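Local coordinates for axin interactor, dorsalization associated protein (PDB 2QZQ), which acts as a ventralizing factor in the embryo, binding axin and disrupting its homodimerization so that axin-mediated JNK activation is inhibited, at residues I32-T37 and T54-R59; I46-V51 and I73-E78; F105-M110 and F129-L134. All coordinates share one frame; numbering follows the deposited sequence.

In the fold
All three contacts lie in the C-terminal C2 domain, and none is wholly core. Interactions 1 and 2 are partly buried. They adjoin at Thr37 and Val51, and both segments of interaction 1 and segment 46-51 fall in a region that probably binds axin, as in related proteins. Interaction 3 is a surface contact on the opposite side of the chain's centre from interaction 1, centres about 21 Å apart, although both reach the same sheet. Chemistry follows place: backbone bonds and one threonine hydroxyl hold a loop beside a strand in interaction 1, one arginine bond joins two loops in interaction 2, and aromatic packing with a salt bridge fastens a loop to a strand in interaction 3.

Interaction 1: I32-T37 and T54-R59; sequences IDPYIT and TPVATR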
# COMPACT_ATOMS: atom_id res chain seq x y z
N ILE A 32 -2.23 15.01 8.55
CA ILE A 32 -0.93 15.62 8.77
C ILE A 32 0.21 14.62 8.58
O ILE A 32 0.18 13.51 9.15
CB ILE A 32 -0.84 16.25 10.22
CG1 ILE A 32 -2.01 17.23 10.48
CG2 ILE A 32 0.52 16.91 10.42
CD1 ILE A 32 -2.14 18.37 9.45
N ASP A 33 1.20 15.00 7.77
CA ASP A 33 2.40 14.18 7.51
C ASP A 33 2.01 12.77 7.08
O ASP A 33 2.44 11.77 7.67
CB ASP A 33 3.32 14.14 8.73
CG ASP A 33 3.91 15.51 9.06
OD1 ASP A 33 3.88 16.40 8.20
OD2 ASP A 33 4.39 15.68 10.19
N PRO A 34 1.18 12.68 6.03
CA PRO A 34 0.68 11.36 5.62
C PRO A 34 1.74 10.51 4.93
O PRO A 34 2.58 11.03 4.16
CB PRO A 34 -0.45 11.70 4.65
CG PRO A 34 -0.04 13.02 4.05
CD PRO A 34 0.65 13.78 5.19
N TYR A 35 1.71 9.21 5.18
CA TYR A 35 2.57 8.29 4.43
C TYR A 35 1.94 6.91 4.37
O TYR A 35 0.91 6.65 4.99
CB TYR A 35 3.99 8.23 4.98
CG TYR A 35 4.13 7.59 6.35
CD1 TYR A 35 3.92 8.34 7.52
CD2 TYR A 35 4.48 6.25 6.47
CE1 TYR A 35 4.05 7.75 8.78
CE2 TYR A 35 4.61 5.64 7.73
CZ TYR A 35 4.41 6.42 8.88
OH TYR A 35 4.54 5.82 10.12
N ILE A 36 2.57 6.02 3.61
CA ILE A 36 2.05 4.65 3.46
C ILE A 36 3.12 3.63 3.76
O ILE A 36 4.26 3.77 3.33
CB ILE A 36 1.44 4.44 2.05
CG1 ILE A 36 0.16 5.27 1.91
CG2 ILE A 36 1.13 2.89 1.76
CD1 ILE A 36 -0.49 5.23 0.48
N THR A 37 2.72 2.60 4.51
CA THR A 37 3.54 1.46 4.80
C THR A 37 3.05 0.33 3.91
O THR A 37 1.85 -0.02 3.92
CB THR A 37 3.43 1.04 6.25
OG1 THR A 37 3.97 2.07 7.06
CG2 THR A 37 4.22 -0.26 6.54
N THR A 54 6.75 4.77 2.61
CA THR A 54 6.98 5.88 1.70
C THR A 54 7.51 7.06 2.52
O THR A 54 7.32 7.11 3.75
CB THR A 54 5.74 6.36 0.89
OG1 THR A 54 4.83 7.08 1.74
CG2 THR A 54 5.00 5.20 0.13
N PRO A 55 8.21 7.99 1.84
CA PRO A 55 8.39 9.30 2.46
C PRO A 55 7.03 9.93 2.69
O PRO A 55 6.02 9.51 2.07
CB PRO A 55 9.10 10.11 1.38
CG PRO A 55 9.73 9.10 0.45
CD PRO A 55 8.85 7.88 0.52
N VAL A 56 7.00 10.95 3.54
CA VAL A 56 5.80 11.77 3.74
C VAL A 56 5.39 12.50 2.46
O VAL A 56 6.21 13.08 1.75
CB VAL A 56 5.98 12.74 4.94
CG1 VAL A 56 4.92 13.85 4.95
CG2 VAL A 56 5.91 11.95 6.22
N ALA A 57 4.10 12.45 2.16
CA ALA A 57 3.55 13.10 0.99
C ALA A 57 3.16 14.53 1.36
O ALA A 57 2.55 14.77 2.42
CB ALA A 57 2.34 12.33 0.47
N THR A 58 3.46 15.47 0.47
CA THR A 58 3.23 16.90 0.74
C THR A 58 2.17 17.47 -0.18
O THR A 58 1.61 18.54 0.09
CB THR A 58 4.56 17.71 0.63
OG1 THR A 58 5.17 17.46 -0.64
CG2 THR A 58 5.53 17.26 1.73
N ARG A 59 1.89 16.77 -1.28
CA ARG A 59 0.93 17.27 -2.25
C ARG A 59 -0.48 16.87 -1.83
O ARG A 59 -0.95 15.78 -2.18
CB ARG A 59 1.28 16.79 -3.67
CG ARG A 59 2.70 17.21 -4.16
CD ARG A 59 3.19 16.28 -5.31
NE ARG A 59 2.20 16.22 -6.38
CZ ARG A 59 2.00 15.16 -7.16
NH1 ARG A 59 2.72 14.05 -7.00
NH2 ARG A 59 1.07 15.23 -8.11
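Thr54 meets Ile36 with both its backbone and its side chain. Thr54 N gives a nearly straight bond to Ile36 O (2.8 Å), while Thr54 OG1 accepts from Ile36 N (3.1 Å, 165° at the hydrogen). The same hydroxyl donates to its neighbour, Thr54 OG1 to Pro55 O at 2.7 Å, and the two bonds together would hold it in this rotation. With chi1 at 73°, OG1 lies between the backbone N and the carbonyl carbon, which turns it to the strand and leaves CG2 against Ile36 CB (4.1 Å). A valine in its place is likely to leave the Ile36 N-H without its acceptor and Pro55 O without its donor. Farther along, Ala57 N binds Pro34 O at 2.9 Å, and Val56 CA adds a CH...O contact to that oxygen (3.3 Å). Segment 54-59 thus runs beside strand 34-41 in the beta sandwich of this C2 domain, on the way from strand 52-53, which pairs with 34-41, to strand 59-60, which pairs with 64-72. Val56 reaches two residues with its two methyls: CG1 rests on Asp33 CA (3.6 Å), and CG2 nears the Tyr35 ring obliquely at CD1 (4.3 Å). Behind this layer, Phe67 and Ile20 touch both Ile36 and Thr54, and Ile65 backs Ala57. On its other side Tyr35 makes backbone bonds with Lys91 of strand 85-94.

Interaction 2: I46-V51 and I73-E78; sequences IDLNPV and IQRHLE
Arg75 reaches from one loop to the backbone of the other and binds Leu48 O. Its side chain starts beside Asn49: Arg75 CB, directed at segment 46-51, lies against the Asn49 carboxamide. CG stands anti to the backbone N (chi1 -158°), and the aliphatic part runs out extended from that contact at CB before the chain bends at chi3 (-79°) and swings the guanidinium toward Leu48. NE is still distant from the carbonyl, with Arg75 NE 4.0 Å from Leu48 O. The tip makes the bond: Arg75 NH2 donates to Leu48 O at 2.9 Å. It is a bent bond, 138° at the hydrogen, with the donor tilted out of the carbonyl plane and the oxygen tilted from the guanidinium plane. Arg75 NH2 also packs on the leucine side chain, 3.7 Å from Leu48 CB and 3.8 Å from Leu48 CD2, where the two side chains cross at about a right angle. The remaining nitrogen, NH1, bonds back to Lys79 O in its own loop, so the guanidinium is held through both terminal nitrogens, which restricts its rotation.

Behind the arginine, the Asn49 amide sits over the peptide of Gln74, with Asn49 CG 3.7 Å from Gln74 O. Pro50 CD meets Gln74 CB at 4.2 Å. The amide end of Gln74 turns away, and its NE2 bonds to Glu72 O and Pro5 O. Leu48 is itself anchored by backbone bonds to Val40. The arrangement joins two loops of the C2 beta sandwich, the one that follows strand 34-41 and the one that connects strands 64-72 and 85-94.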
# COMPACT_ATOMS: atom_id res chain seq x y z
N ILE A 46 1.77 -12.83 8.50
CA ILE A 46 3.20 -12.73 8.83
C ILE A 46 3.97 -12.15 7.67
O ILE A 46 3.80 -12.57 6.52
CB ILE A 46 3.83 -14.13 9.19
CG1 ILE A 46 3.06 -14.82 10.34
CG2 ILE A 46 5.36 -14.02 9.49
CD1 ILE A 46 2.72 -13.93 11.54
N ASP A 47 4.84 -11.17 7.97
CA ASP A 47 5.74 -10.57 6.99
C ASP A 47 6.63 -11.55 6.24
O ASP A 47 7.37 -12.33 6.85
CB ASP A 47 6.60 -9.50 7.63
CG ASP A 47 5.85 -8.22 7.85
OD1 ASP A 47 5.30 -7.65 6.88
OD2 ASP A 47 5.80 -7.80 9.01
N LEU A 48 6.53 -11.51 4.91
CA LEU A 48 7.32 -12.34 4.02
C LEU A 48 8.53 -11.55 3.54
O LEU A 48 9.50 -12.12 3.04
CB LEU A 48 6.47 -12.78 2.83
CG LEU A 48 5.41 -13.86 3.05
CD1 LEU A 48 4.39 -13.78 1.92
CD2 LEU A 48 6.05 -15.26 3.09
N ASN A 49 8.44 -10.23 3.68
CA ASN A 49 9.40 -9.26 3.17
C ASN A 49 9.63 -8.17 4.23
O ASN A 49 8.80 -8.03 5.16
CB ASN A 49 8.84 -8.51 1.95
CG ASN A 49 8.75 -9.37 0.70
OD1 ASN A 49 9.10 -10.56 0.68
ND2 ASN A 49 8.27 -8.75 -0.37
N PRO A 50 10.73 -7.38 4.09
CA PRO A 50 10.88 -6.17 4.91
C PRO A 50 9.79 -5.16 4.58
O PRO A 50 9.43 -4.98 3.40
CB PRO A 50 12.25 -5.62 4.50
CG PRO A 50 12.58 -6.30 3.21
CD PRO A 50 11.89 -7.62 3.22
N VAL A 51 9.29 -4.52 5.62
CA VAL A 51 8.25 -3.51 5.55
C VAL A 51 8.91 -2.26 5.00
O VAL A 51 10.07 -2.00 5.32
CB VAL A 51 7.62 -3.31 6.96
CG1 VAL A 51 6.51 -2.30 6.93
CG2 VAL A 51 7.07 -4.64 7.48
N ILE A 73 8.64 -4.26 -4.79
CA ILE A 73 8.27 -5.44 -4.00
C ILE A 73 9.48 -6.37 -3.88
O ILE A 73 10.06 -6.79 -4.89
CB ILE A 73 7.02 -6.13 -4.60
CG1 ILE A 73 5.83 -5.18 -4.52
CG2 ILE A 73 6.68 -7.44 -3.86
CD1 ILE A 73 5.53 -4.71 -3.09
N GLN A 74 9.85 -6.68 -2.64
CA GLN A 74 11.14 -7.27 -2.30
C GLN A 74 11.15 -8.80 -2.37
O GLN A 74 11.72 -9.48 -1.52
CB GLN A 74 11.58 -6.79 -0.92
CG GLN A 74 11.84 -5.29 -0.89
CD GLN A 74 13.03 -4.90 -1.74
OE1 GLN A 74 14.14 -5.39 -1.51
NE2 GLN A 74 12.82 -4.01 -2.70
N ARG A 75 10.50 -9.33 -3.40
CA ARG A 75 10.66 -10.74 -3.73
C ARG A 75 10.18 -10.97 -5.15
O ARG A 75 9.16 -10.43 -5.57
CB ARG A 75 9.91 -11.67 -2.76
CG ARG A 75 10.47 -13.09 -2.74
CD ARG A 75 9.57 -14.10 -1.99
NE ARG A 75 9.72 -13.99 -0.54
CZ ARG A 75 9.28 -14.88 0.34
NH1 ARG A 75 8.65 -15.98 -0.06
NH2 ARG A 75 9.47 -14.67 1.64
N HIS A 76 10.94 -11.77 -5.90
CA HIS A 76 10.47 -12.23 -7.22
C HIS A 76 9.11 -12.91 -7.08
O HIS A 76 8.90 -13.73 -6.20
CB HIS A 76 11.53 -13.13 -7.89
CG HIS A 76 12.83 -12.42 -8.15
ND1 HIS A 76 13.83 -12.33 -7.20
CD2 HIS A 76 13.27 -11.73 -9.23
CE1 HIS A 76 14.83 -11.62 -7.70
NE2 HIS A 76 14.51 -11.25 -8.92
N LEU A 77 8.18 -12.52 -7.94
CA LEU A 77 6.77 -12.95 -7.81
C LEU A 77 6.58 -14.46 -7.72
O LEU A 77 5.78 -14.92 -6.92
CB LEU A 77 5.90 -12.36 -8.94
CG LEU A 77 5.75 -10.84 -9.01
CD1 LEU A 77 4.84 -10.45 -10.16
CD2 LEU A 77 5.28 -10.27 -7.66
N GLU A 78 7.33 -15.22 -8.52
CA GLU A 78 7.20 -16.69 -8.57
C GLU A 78 7.60 -17.38 -7.27
O GLU A 78 7.27 -18.56 -7.04
CB GLU A 78 7.99 -17.25 -9.77
CG GLU A 78 7.48 -16.77 -11.14
CD GLU A 78 8.06 -15.44 -11.56
OE1 GLU A 78 8.83 -14.86 -10.77
OE2 GLU A 78 7.78 -14.96 -12.68

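Interaction 3: F105-M110 and F129-L134; sequences FAFMEM and FKRKKL
The Phe107 ring carries Arg131 on one face and Leu134 at its edge. Arg131 CB stands 3.8 Å from the Phe107 ring centroid, 20° off the normal and offset toward the rim, a CH-pi contact that CG extends along Phe107 CE2 (3.6 Å). Leu134 splits its methyls between two ring edges: CD1 meets Phe107 CE1 at 3.8 Å, and CD2 meets Phe105 CZ at 3.7 Å. In the plane of the Arg131 guanidinium lie Glu109 OE2 and Phe129 O. Arg131 NE binds Glu109 OE2 at 3.0 Å. Arg131 NH2 completes a side-on bidentate salt bridge with Glu109 OE1 at 3.3 Å, that oxygen tilted from the plane. Arg131 NH1 donates to Phe129 O in its own loop at 3.0 Å. The carboxylate is turned 37° against the guanidinium. A bend at chi2 of Arg131 (-90°) lays its methylenes along the phenyl ring and carries NE on to the glutamate. Asp42 O takes a further bond from NH1. In this C2 domain the loop between strands 116-124 and 144-151 is thereby fastened to strand 99-109. Arg131 joins both kinds of contact, methylenes on Phe107 and guanidinium on Glu109, and the oxygens around it would probably stabilise its positive charge.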
# COMPACT_ATOMS: atom_id res chain seq x y z
N PHE A 105 -6.46 0.85 5.57
CA PHE A 105 -5.58 0.02 4.78
C PHE A 105 -6.27 -0.53 3.52
O PHE A 105 -7.51 -0.56 3.40
CB PHE A 105 -5.02 -1.13 5.62
CG PHE A 105 -6.07 -2.16 6.03
CD1 PHE A 105 -6.92 -1.93 7.10
CD2 PHE A 105 -6.20 -3.35 5.31
CE1 PHE A 105 -7.87 -2.87 7.48
CE2 PHE A 105 -7.16 -4.32 5.68
CZ PHE A 105 -8.00 -4.09 6.75
N ALA A 106 -5.44 -0.95 2.58
CA ALA A 106 -5.90 -1.60 1.36
C ALA A 106 -5.00 -2.80 1.23
O ALA A 106 -3.88 -2.81 1.74
CB ALA A 106 -5.70 -0.67 0.15
N PHE A 107 -5.46 -3.82 0.52
CA PHE A 107 -4.58 -4.92 0.24
C PHE A 107 -4.89 -5.46 -1.14
O PHE A 107 -5.95 -5.18 -1.70
CB PHE A 107 -4.72 -6.02 1.30
CG PHE A 107 -6.09 -6.64 1.35
CD1 PHE A 107 -7.12 -6.03 2.06
CD2 PHE A 107 -6.36 -7.84 0.68
CE1 PHE A 107 -8.39 -6.62 2.14
CE2 PHE A 107 -7.61 -8.41 0.73
CZ PHE A 107 -8.62 -7.83 1.45
N MSE A 108 -3.95 -6.23 -1.67
CA MSE A 108 -4.19 -6.96 -2.90
C MSE A 108 -3.64 -8.37 -2.82
O MSE A 108 -2.51 -8.57 -2.38
CB MSE A 108 -3.69 -6.21 -4.14
CG MSE A 108 -2.27 -5.69 -4.11
SE MSE A 108 -1.91 -4.77 -5.87
CE MSE A 108 -1.33 -6.12 -6.73
N GLU A 109 -4.48 -9.33 -3.22
CA GLU A 109 -4.09 -10.74 -3.31
C GLU A 109 -3.20 -10.99 -4.53
O GLU A 109 -3.13 -10.18 -5.45
CB GLU A 109 -5.33 -11.65 -3.35
CG GLU A 109 -6.32 -11.56 -2.14
CD GLU A 109 -5.79 -12.11 -0.80
OE1 GLU A 109 -4.74 -12.78 -0.75
OE2 GLU A 109 -6.43 -11.87 0.25
N MSE A 110 -2.54 -12.14 -4.55
CA MSE A 110 -1.61 -12.49 -5.65
C MSE A 110 -2.26 -12.48 -7.04
O MSE A 110 -1.65 -12.04 -8.02
CB MSE A 110 -1.01 -13.87 -5.40
CG MSE A 110 -0.08 -13.95 -4.21
SE MSE A 110 1.43 -12.65 -4.23
CE MSE A 110 1.76 -12.26 -5.97
N PHE A 129 -4.23 -8.04 9.05
CA PHE A 129 -3.26 -8.63 8.15
C PHE A 129 -3.62 -10.03 7.67
O PHE A 129 -3.00 -10.54 6.75
CB PHE A 129 -1.86 -8.61 8.77
CG PHE A 129 -1.26 -7.22 8.86
CD1 PHE A 129 -1.04 -6.47 7.72
CD2 PHE A 129 -0.91 -6.68 10.10
CE1 PHE A 129 -0.45 -5.20 7.80
CE2 PHE A 129 -0.33 -5.42 10.19
CZ PHE A 129 -0.10 -4.69 9.03
N LYS A 130 -4.66 -10.62 8.25
CA LYS A 130 -5.24 -11.85 7.70
C LYS A 130 -6.44 -11.56 6.78
O LYS A 130 -6.95 -12.49 6.13
CB LYS A 130 -5.64 -12.80 8.84
CG LYS A 130 -4.44 -13.33 9.64
CD LYS A 130 -4.95 -14.09 10.83
CE LYS A 130 -3.79 -14.51 11.72
NZ LYS A 130 -4.33 -15.16 12.94
N ARG A 131 -6.83 -10.28 6.69
CA ARG A 131 -8.00 -9.80 5.90
C ARG A 131 -9.27 -10.67 6.02
O ARG A 131 -9.98 -10.93 5.06
CB ARG A 131 -7.63 -9.45 4.44
CG ARG A 131 -6.98 -10.53 3.59
CD ARG A 131 -5.45 -10.52 3.66
NE ARG A 131 -4.88 -11.58 2.81
CZ ARG A 131 -3.76 -12.26 3.07
NH1 ARG A 131 -3.02 -12.04 4.17
NH2 ARG A 131 -3.35 -13.15 2.20
N LYS A 132 -9.54 -11.10 7.25
CA LYS A 132 -10.68 -11.96 7.57
C LYS A 132 -11.93 -11.15 7.90
O LYS A 132 -13.04 -11.57 7.60
CB LYS A 132 -10.32 -12.81 8.80
CG LYS A 132 -9.20 -13.83 8.59
CD LYS A 132 -9.37 -14.56 7.29
CE LYS A 132 -8.95 -16.02 7.40
NZ LYS A 132 -9.68 -16.75 6.33
N LYS A 133 -11.75 -10.01 8.57
CA LYS A 133 -12.86 -9.16 8.96
C LYS A 133 -12.58 -7.73 8.52
O LYS A 133 -11.62 -7.14 8.98
CB LYS A 133 -13.12 -9.21 10.46
CG LYS A 133 -13.93 -10.41 10.93
CD LYS A 133 -13.92 -10.57 12.47
CE LYS A 133 -14.74 -9.50 13.16
NZ LYS A 133 -14.91 -9.95 14.59
N LEU A 134 -13.43 -7.20 7.64
CA LEU A 134 -13.21 -5.90 6.97
C LEU A 134 -14.38 -4.93 7.17
O LEU A 134 -15.54 -5.28 6.98
CB LEU A 134 -12.94 -6.13 5.47
CG LEU A 134 -11.82 -7.14 5.13
CD1 LEU A 134 -11.75 -7.45 3.65
CD2 LEU A 134 -10.44 -6.62 5.64